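Local structure of protein SSD1 (Saccharomyces cerevisiae S288C, 7AM1) at residues L496-V499 / Q500-R504; C699-K702 / K703-Y707; G785-S788 / A789-I792. The protein binds regulatory elements in the untranslated regions of mRNAs and represses their translation, as a non-enzymatic pseudonuclease of the RNase II family. One frame throughout, in Å; residues are numbered along the deposited sequence.

All three contacts are local, each made between side chains and backbone a few residues apart in one continuous piece of chain, and none touches another. Contact 1 lies on helix 495-510 in the RNB domain. Contact 2, on the long helix 689-725, is the most central, its centre about 10 Å from that of the chain, and its nearest atoms are about 21 Å from those of contact 1. Contact 3 is in the loop after strand 777-782, in the C-terminal Dis3L2-like region, with nearest atoms about 30 Å from contact 2 and about 44 Å from contact 1. No ligand or active site is identified at any of them; they sample two helices and a loop.

Contact 1 of 3, residues L496-V499 / Q500-R504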
ATOM      1  N   LEU A 496      12.314  29.411   4.921  1.00 52.02           N
ATOM      2  CA  LEU A 496      11.925  28.007   4.883  1.00 51.84           C
ATOM      3  C   LEU A 496      12.201  27.306   6.206  1.00 49.54           C
ATOM      4  O   LEU A 496      11.489  26.358   6.560  1.00 47.44           O
ATOM      5  CB  LEU A 496      12.661  27.309   3.742  1.00 54.95           C
ATOM      6  CG  LEU A 496      12.250  27.822   2.362  1.00 57.34           C
ATOM      7  CD1 LEU A 496      13.141  27.237   1.281  1.00 58.51           C
ATOM      8  CD2 LEU A 496      10.792  27.494   2.097  1.00 56.81           C
ATOM      9  N   SER A 497      13.219  27.751   6.946  1.00 49.20           N
ATOM     10  CA  SER A 497      13.465  27.200   8.274  1.00 50.72           C
ATOM     11  C   SER A 497      12.292  27.458   9.205  1.00 49.08           C
ATOM     12  O   SER A 497      11.986  26.629  10.071  1.00 48.63           O
ATOM     13  CB  SER A 497      14.742  27.795   8.864  1.00 55.75           C
ATOM     14  OG  SER A 497      15.844  27.564   8.007  1.00 59.14           O
ATOM     15  N   THR A 498      11.629  28.604   9.053  1.00 48.59           N
ATOM     16  CA  THR A 498      10.463  28.886   9.877  1.00 47.70           C
ATOM     17  C   THR A 498       9.314  27.955   9.523  1.00 45.67           C
ATOM     18  O   THR A 498       8.601  27.478  10.411  1.00 44.77           O
ATOM     19  CB  THR A 498      10.041  30.342   9.714  1.00 48.46           C
ATOM     20  OG1 THR A 498      11.167  31.184   9.976  1.00 50.99           O
ATOM     21  CG2 THR A 498       8.923  30.679  10.687  1.00 48.90           C
ATOM     22  N   VAL A 499       9.135  27.670   8.229  1.00 45.92           N
ATOM     23  CA  VAL A 499       8.110  26.720   7.811  1.00 45.41           C
ATOM     24  C   VAL A 499       8.356  25.363   8.454  1.00 42.98           C
ATOM     25  O   VAL A 499       7.422  24.711   8.939  1.00 40.54           O
ATOM     26  CB  VAL A 499       8.072  26.609   6.276  1.00 46.77           C
ATOM     27  CG1 VAL A 499       7.104  25.524   5.852  1.00 46.99           C
ATOM     28  CG2 VAL A 499       7.681  27.934   5.651  1.00 47.45           C
ATOM     29  N   GLN A 500       9.615  24.920   8.478  1.00 43.80           N
ATOM     30  CA  GLN A 500       9.932  23.637   9.095  1.00 43.17           C
ATOM     31  C   GLN A 500       9.575  23.644  10.576  1.00 43.18           C
ATOM     32  O   GLN A 500       8.962  22.699  11.081  1.00 43.14           O
ATOM     33  CB  GLN A 500      11.412  23.303   8.902  1.00 44.03           C
ATOM     34  CG  GLN A 500      11.884  22.115   9.732  1.00 45.28           C
ATOM     35  CD  GLN A 500      13.302  21.685   9.410  1.00 47.39           C
ATOM     36  OE1 GLN A 500      13.929  22.200   8.484  1.00 47.30           O
ATOM     37  NE2 GLN A 500      13.814  20.729  10.175  1.00 49.15           N
ATOM     38  N   GLU A 501       9.933  24.714  11.289  1.00 44.42           N
ATOM     39  CA  GLU A 501       9.641  24.748  12.716  1.00 46.81           C
ATOM     40  C   GLU A 501       8.140  24.795  12.965  1.00 45.02           C
ATOM     41  O   GLU A 501       7.662  24.231  13.956  1.00 45.71           O
ATOM     42  CB  GLU A 501      10.340  25.933  13.380  1.00 53.38           C
ATOM     43  CG  GLU A 501      10.015  26.077  14.862  1.00 59.72           C
ATOM     44  CD  GLU A 501      10.281  24.807  15.656  1.00 64.62           C
ATOM     45  OE1 GLU A 501       9.563  24.570  16.654  1.00 66.48           O
ATOM     46  OE2 GLU A 501      11.192  24.039  15.278  1.00 66.10           O
ATOM     47  N   ILE A 502       7.382  25.450  12.085  1.00 43.52           N
ATOM     48  CA  ILE A 502       5.928  25.422  12.204  1.00 41.85           C
ATOM     49  C   ILE A 502       5.406  24.009  11.975  1.00 41.47           C
ATOM     50  O   ILE A 502       4.601  23.492  12.757  1.00 41.43           O
ATOM     51  CB  ILE A 502       5.288  26.424  11.226  1.00 41.60           C
ATOM     52  CG1 ILE A 502       5.623  27.857  11.638  1.00 42.44           C
ATOM     53  CG2 ILE A 502       3.774  26.223  11.171  1.00 41.43           C
ATOM     54  CD1 ILE A 502       5.282  28.883  10.582  1.00 42.81           C
ATOM     55  N   ALA A 503       5.869  23.355  10.908  1.00 41.02           N
ATOM     56  CA  ALA A 503       5.478  21.970  10.676  1.00 39.13           C
ATOM     57  C   ALA A 503       5.832  21.099  11.874  1.00 40.37           C
ATOM     58  O   ALA A 503       5.040  20.242  12.281  1.00 40.39           O
ATOM     59  CB  ALA A 503       6.146  21.435   9.411  1.00 36.33           C
ATOM     60  N   ARG A 504       7.022  21.303  12.449  1.00 40.95           N
ATOM     61  CA  ARG A 504       7.435  20.508  13.602  1.00 42.33           C
ATOM     62  C   ARG A 504       6.503  20.727  14.787  1.00 43.30           C
ATOM     63  O   ARG A 504       6.193  19.782  15.524  1.00 43.40           O
ATOM     64  CB  ARG A 504       8.874  20.855  14.000  1.00 45.00           C
ATOM     65  CG  ARG A 504       9.511  19.862  14.975  1.00 49.25           C
ATOM     66  CD  ARG A 504      10.617  20.501  15.817  1.00 55.97           C
ATOM     67  NE  ARG A 504      10.073  21.531  16.700  1.00 62.31           N
ATOM     68  CZ  ARG A 504       9.472  21.291  17.866  1.00 66.54           C
ATOM     69  NH1 ARG A 504       9.343  20.048  18.315  1.00 67.11           N
ATOM     70  NH2 ARG A 504       8.998  22.301  18.585  1.00 68.57           N
TER
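Ile502 folds back over Thr498, one helical turn earlier. A chi1 of -68° sets Ile502 CG1 beside its own backbone N, and from there CG1 lies 3.2 Å from Thr498 O, which also accepts the hydrogen bond from Ile502 N (2.9 Å). The branch tips meet obliquely, Thr498 CG2 to Ile502 CD1 at 4.1 Å. The tightly packed side is that of the buried Val499, Ile502 and Ala503: Ala503 N bonds to Val499 O at 2.9 Å, and Ala503 CB rests 3.5 Å from the same oxygen. Val499 and Ala503 continue onto Ile552, while Val499 and Ile502 reach Val382.

The partly exposed side adds a salt bridge to the backbone bonds. Glu501 bends at chi2 (54°), turning its carboxylate to the edge of the Arg504 guanidinium, almost in that group's plane. Arg504 grips it side-on: NE is shared between OE2 and OE1 of Glu501, 3.1 Å from each, and NH2 meets the syn lone pair of Glu501 OE1 at 3.0 Å, so OE1 takes two donors. Arg504 NH1 is held separately by the carbonyls of Pro514 and Ala516. Replacing Glu501 with alanine would probably leave the NE and NH2 edge of Arg504 without its counter-charge and freer to turn. Apolar packing on one flank and an i to i+3 salt bridge on the other mark an amphipathic helix, here part of the RNB domain, its apolar flank against strand 378-384 and helix 544-568.

Contact 2 of 3, residues C699-K702 / K703-Y707; sequences CNFK and KDCAY
Cys705 and Phe701, one helical turn apart, form a sulfur-aromatic contact. Cys705 SG sits over one face of the Phe701 ring, 4.0 Å from its centroid and only 15° off the ring normal. Its closest ring atom is CZ, which shows that the sulfur is displaced toward the outer end of the ring. A chi1 of -75° keeps Cys705 SG beside its own N, pointing back along the helix to the ring. The backbone keeps the helical i to i+4 pattern, Cys705 N to Phe701 O at 3.0 Å among four such bonds.

Asp704 can be followed outward on the next flank. Its CB packs 3.4 Å from Asn700 O, the carbonyl that takes the hydrogen bond from Asp704 N (3.0 Å). With chi1 at -72° the chain doubles back over that oxygen, and CG remains 3.4 Å from Asn700 O. At the tip the two carboxylate oxygens differ. OD2 lies 3.4 Å from Asn700 O, an approach of two acceptors rather than a hydrogen bond, probably mildly unfavourable; OD1 faces Arg633, whose NH1 forms a salt bridge with it and is likely to offset that cost. The same arginine makes a cation-pi contact with Tyr707.

Around the helix the other faces are covered in turn. Lys703 runs out to a double salt bridge with Asp530 and Glu531. Lys702 NZ bonds to Asn323 O, and the Phe701 and Cys705 side chains touch that same residue. Asn700 OD1 accepts from the backbone N of Tyr636 on strand 635-638, and Asn700 and Lys703 touch Arg575 on strand 573-576, with the loop after helix 408-416 reaching Lys702 and Ala706.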
ATOM      1  N   CYS A 699     -15.160   5.985  -3.852  1.00 35.85           N
ATOM      2  CA  CYS A 699     -13.851   6.608  -3.677  1.00 35.14           C
ATOM      3  C   CYS A 699     -12.899   5.673  -2.944  1.00 33.45           C
ATOM      4  O   CYS A 699     -11.721   5.569  -3.302  1.00 33.75           O
ATOM      5  CB  CYS A 699     -13.972   7.928  -2.911  1.00 36.38           C
ATOM      6  SG  CYS A 699     -14.691   9.311  -3.836  1.00 41.84           S
ATOM      7  N   ASN A 700     -13.388   4.994  -1.904  1.00 33.79           N
ATOM      8  CA  ASN A 700     -12.561   4.024  -1.196  1.00 33.66           C
ATOM      9  C   ASN A 700     -12.071   2.945  -2.149  1.00 34.47           C
ATOM     10  O   ASN A 700     -10.892   2.576  -2.147  1.00 33.67           O
ATOM     11  CB  ASN A 700     -13.359   3.388  -0.058  1.00 34.94           C
ATOM     12  CG  ASN A 700     -13.531   4.306   1.126  1.00 35.25           C
ATOM     13  OD1 ASN A 700     -12.696   5.176   1.385  1.00 35.08           O
ATOM     14  ND2 ASN A 700     -14.627   4.122   1.855  1.00 36.13           N
ATOM     15  N   PHE A 701     -12.976   2.411  -2.967  1.00 36.70           N
ATOM     16  CA  PHE A 701     -12.605   1.332  -3.873  1.00 38.66           C
ATOM     17  C   PHE A 701     -11.512   1.775  -4.835  1.00 37.33           C
ATOM     18  O   PHE A 701     -10.474   1.115  -4.961  1.00 36.60           O
ATOM     19  CB  PHE A 701     -13.846   0.854  -4.630  1.00 41.32           C
ATOM     20  CG  PHE A 701     -13.552  -0.156  -5.693  1.00 43.29           C
ATOM     21  CD1 PHE A 701     -13.302  -1.476  -5.365  1.00 42.82           C
ATOM     22  CD2 PHE A 701     -13.559   0.211  -7.029  1.00 45.34           C
ATOM     23  CE1 PHE A 701     -13.033  -2.408  -6.346  1.00 42.99           C
ATOM     24  CE2 PHE A 701     -13.301  -0.727  -8.019  1.00 46.21           C
ATOM     25  CZ  PHE A 701     -13.037  -2.033  -7.674  1.00 44.30           C
ATOM     26  N   LYS A 702     -11.721   2.902  -5.513  1.00 37.09           N
ATOM     27  CA  LYS A 702     -10.758   3.345  -6.513  1.00 37.73           C
ATOM     28  C   LYS A 702      -9.449   3.800  -5.872  1.00 37.89           C
ATOM     29  O   LYS A 702      -8.382   3.635  -6.472  1.00 37.92           O
ATOM     30  CB  LYS A 702     -11.370   4.450  -7.373  1.00 39.43           C
ATOM     31  CG  LYS A 702     -12.668   4.011  -8.068  1.00 43.30           C
ATOM     32  CD  LYS A 702     -12.468   3.163  -9.336  1.00 47.34           C
ATOM     33  CE  LYS A 702     -11.496   3.770 -10.335  1.00 51.17           C
ATOM     34  NZ  LYS A 702     -11.802   3.357 -11.736  1.00 54.61           N
ATOM     35  N   LYS A 703      -9.502   4.390  -4.673  1.00 36.36           N
ATOM     36  CA  LYS A 703      -8.274   4.830  -4.016  1.00 35.50           C
ATOM     37  C   LYS A 703      -7.433   3.642  -3.569  1.00 34.91           C
ATOM     38  O   LYS A 703      -6.210   3.632  -3.751  1.00 33.20           O
ATOM     39  CB  LYS A 703      -8.608   5.727  -2.825  1.00 34.00           C
ATOM     40  CG  LYS A 703      -7.392   6.262  -2.100  1.00 34.13           C
ATOM     41  CD  LYS A 703      -7.711   7.587  -1.409  1.00 35.02           C
ATOM     42  CE  LYS A 703      -6.473   8.205  -0.806  1.00 35.44           C
ATOM     43  NZ  LYS A 703      -5.506   8.580  -1.873  1.00 35.76           N
ATOM     44  N   ASP A 704      -8.064   2.614  -3.009  1.00 35.28           N
ATOM     45  CA  ASP A 704      -7.295   1.437  -2.631  1.00 35.81           C
ATOM     46  C   ASP A 704      -6.746   0.733  -3.862  1.00 34.00           C
ATOM     47  O   ASP A 704      -5.651   0.168  -3.812  1.00 32.95           O
ATOM     48  CB  ASP A 704      -8.158   0.511  -1.781  1.00 37.30           C
ATOM     49  CG  ASP A 704      -8.402   1.073  -0.392  1.00 36.70           C
ATOM     50  OD1 ASP A 704      -7.629   1.956   0.033  1.00 36.46           O
ATOM     51  OD2 ASP A 704      -9.368   0.653   0.268  1.00 37.17           O
ATOM     52  N   CYS A 705      -7.471   0.795  -4.981  1.00 36.83           N
ATOM     53  CA  CYS A 705      -6.949   0.282  -6.242  1.00 36.73           C
ATOM     54  C   CYS A 705      -5.734   1.079  -6.707  1.00 35.25           C
ATOM     55  O   CYS A 705      -4.777   0.500  -7.235  1.00 35.10           O
ATOM     56  CB  CYS A 705      -8.045   0.308  -7.309  1.00 38.09           C
ATOM     57  SG  CYS A 705      -9.307  -1.003  -7.146  1.00 39.59           S
ATOM     58  N   ALA A 706      -5.764   2.409  -6.551  1.00 33.21           N
ATOM     59  CA  ALA A 706      -4.616   3.225  -6.941  1.00 33.64           C
ATOM     60  C   ALA A 706      -3.401   2.896  -6.085  1.00 32.91           C
ATOM     61  O   ALA A 706      -2.265   2.912  -6.569  1.00 31.37           O
ATOM     62  CB  ALA A 706      -4.950   4.714  -6.835  1.00 34.67           C
ATOM     63  N   TYR A 707      -3.624   2.626  -4.798  1.00 33.98           N
ATOM     64  CA  TYR A 707      -2.549   2.181  -3.917  1.00 32.55           C
ATOM     65  C   TYR A 707      -1.980   0.847  -4.381  1.00 30.11           C
ATOM     66  O   TYR A 707      -0.761   0.682  -4.502  1.00 29.35           O
ATOM     67  CB  TYR A 707      -3.092   2.081  -2.491  1.00 34.29           C
ATOM     68  CG  TYR A 707      -2.224   1.339  -1.503  1.00 36.39           C
ATOM     69  CD1 TYR A 707      -1.118   1.945  -0.931  1.00 37.60           C
ATOM     70  CD2 TYR A 707      -2.533   0.043  -1.115  1.00 37.47           C
ATOM     71  CE1 TYR A 707      -0.325   1.272  -0.014  1.00 38.47           C
ATOM     72  CE2 TYR A 707      -1.748  -0.637  -0.200  1.00 38.25           C
ATOM     73  CZ  TYR A 707      -0.649  -0.016   0.351  1.00 38.75           C
ATOM     74  OH  TYR A 707       0.131  -0.679   1.266  1.00 39.26           O
TER

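Contact 3 of 3, residues G785-S788 / A789-I792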
ATOM      1  N   GLY A 785      29.165 -27.915   3.321  1.00 52.32           N
ATOM      2  CA  GLY A 785      29.729 -27.791   1.995  1.00 53.59           C
ATOM      3  C   GLY A 785      28.744 -27.584   0.865  1.00 53.51           C
ATOM      4  O   GLY A 785      29.177 -27.456  -0.287  1.00 56.40           O
ATOM      5  N   VAL A 786      27.442 -27.557   1.139  1.00 48.38           N
ATOM      6  CA  VAL A 786      26.424 -27.409   0.102  1.00 45.22           C
ATOM      7  C   VAL A 786      26.025 -25.941   0.008  1.00 43.36           C
ATOM      8  O   VAL A 786      25.464 -25.376   0.955  1.00 43.73           O
ATOM      9  CB  VAL A 786      25.205 -28.304   0.386  1.00 43.62           C
ATOM     10  CG1 VAL A 786      24.165 -28.166  -0.721  1.00 42.36           C
ATOM     11  CG2 VAL A 786      25.647 -29.758   0.527  1.00 44.96           C
ATOM     12  N   ASP A 787      26.294 -25.327  -1.142  1.00 41.90           N
ATOM     13  CA  ASP A 787      26.018 -23.907  -1.333  1.00 40.62           C
ATOM     14  C   ASP A 787      24.517 -23.688  -1.512  1.00 38.11           C
ATOM     15  O   ASP A 787      23.893 -24.297  -2.390  1.00 36.90           O
ATOM     16  CB  ASP A 787      26.792 -23.386  -2.543  1.00 41.46           C
ATOM     17  CG  ASP A 787      26.769 -21.865  -2.653  1.00 41.83           C
ATOM     18  OD1 ASP A 787      26.031 -21.206  -1.891  1.00 41.54           O
ATOM     19  OD2 ASP A 787      27.500 -21.330  -3.513  1.00 42.37           O
ATOM     20  N   SER A 788      23.940 -22.827  -0.661  1.00 37.47           N
ATOM     21  CA  SER A 788      22.527 -22.481  -0.775  1.00 38.49           C
ATOM     22  C   SER A 788      22.234 -21.774  -2.087  1.00 39.56           C
ATOM     23  O   SER A 788      21.110 -21.849  -2.599  1.00 40.20           O
ATOM     24  CB  SER A 788      22.101 -21.563   0.378  1.00 40.19           C
ATOM     25  OG  SER A 788      22.237 -22.196   1.633  1.00 42.76           O
ATOM     26  N   ALA A 789      23.215 -21.043  -2.619  1.00 39.54           N
ATOM     27  CA  ALA A 789      22.988 -20.262  -3.827  1.00 40.51           C
ATOM     28  C   ALA A 789      22.649 -21.155  -5.009  1.00 41.89           C
ATOM     29  O   ALA A 789      21.936 -20.732  -5.918  1.00 42.10           O
ATOM     30  CB  ALA A 789      24.214 -19.403  -4.139  1.00 41.79           C
ATOM     31  N   THR A 790      23.154 -22.382  -5.024  1.00 43.40           N
ATOM     32  CA  THR A 790      22.967 -23.274  -6.159  1.00 43.88           C
ATOM     33  C   THR A 790      22.160 -24.513  -5.791  1.00 45.04           C
ATOM     34  O   THR A 790      22.011 -25.415  -6.623  1.00 46.65           O
ATOM     35  CB  THR A 790      24.329 -23.676  -6.732  1.00 42.37           C
ATOM     36  OG1 THR A 790      25.115 -24.281  -5.700  1.00 42.64           O
ATOM     37  CG2 THR A 790      25.072 -22.455  -7.274  1.00 40.87           C
ATOM     38  N   PHE A 791      21.641 -24.588  -4.569  1.00 43.83           N
ATOM     39  CA  PHE A 791      20.949 -25.789  -4.126  1.00 43.98           C
ATOM     40  C   PHE A 791      19.574 -25.890  -4.775  1.00 43.32           C
ATOM     41  O   PHE A 791      18.815 -24.918  -4.807  1.00 42.02           O
ATOM     42  CB  PHE A 791      20.815 -25.795  -2.605  1.00 43.74           C
ATOM     43  CG  PHE A 791      20.032 -26.959  -2.070  1.00 44.14           C
ATOM     44  CD1 PHE A 791      20.567 -28.239  -2.094  1.00 44.11           C
ATOM     45  CD2 PHE A 791      18.772 -26.772  -1.526  1.00 44.62           C
ATOM     46  CE1 PHE A 791      19.855 -29.310  -1.597  1.00 44.58           C
ATOM     47  CE2 PHE A 791      18.054 -27.839  -1.027  1.00 44.86           C
ATOM     48  CZ  PHE A 791      18.596 -29.111  -1.061  1.00 44.82           C
ATOM     49  N   ILE A 792      19.255 -27.071  -5.288  1.00 43.61           N
ATOM     50  CA  ILE A 792      17.947 -27.350  -5.867  1.00 43.82           C
ATOM     51  C   ILE A 792      17.273 -28.405  -4.994  1.00 42.61           C
ATOM     52  O   ILE A 792      17.687 -29.575  -5.012  1.00 42.89           O
ATOM     53  CB  ILE A 792      18.057 -27.820  -7.324  1.00 46.48           C
ATOM     54  CG1 ILE A 792      18.620 -26.695  -8.197  1.00 48.39           C
ATOM     55  CG2 ILE A 792      16.700 -28.295  -7.835  1.00 47.12           C
ATOM     56  CD1 ILE A 792      19.151 -27.164  -9.534  1.00 51.04           C
TER
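An Asx turn at Asp787, in which its carboxylate accepts from the backbone of Ala789, starts a tight bend in the loop after strand 777-782. Ala789 N donates to Asp787 OD1 at 2.9 Å with an N-H...O angle of 162°, but arrives from well above the carboxylate plane, 62° out of it. Holding CG anti to the backbone N (chi1 -169°) swings the carboxylate forward over the turn, so that OD1 also lies 3.4 Å from Ala789 CB. Two weak backbone bonds continue the bend: Thr790 N to Asp787 O at 3.3 Å and Phe791 N to Ser788 O at 3.4 Å. Thr790 OG1 packs 3.7 Å from Asp787 CB. Across the mouth of the bend Val786 CG1 meets Phe791 CD1 at 3.9 Å, the side chains crossing at a slant.

Outside the bend, Asp787 OD2 accepts from Ala814 N at the start of helix 814-827. With the i to i+3 backbone bonds weak, the Asp787 carboxylate is probably one of the stronger local ties, its two oxygens bonded to Ala789 N and Ala814 N, beside anchors such as Ser788 OG to Ala908 O.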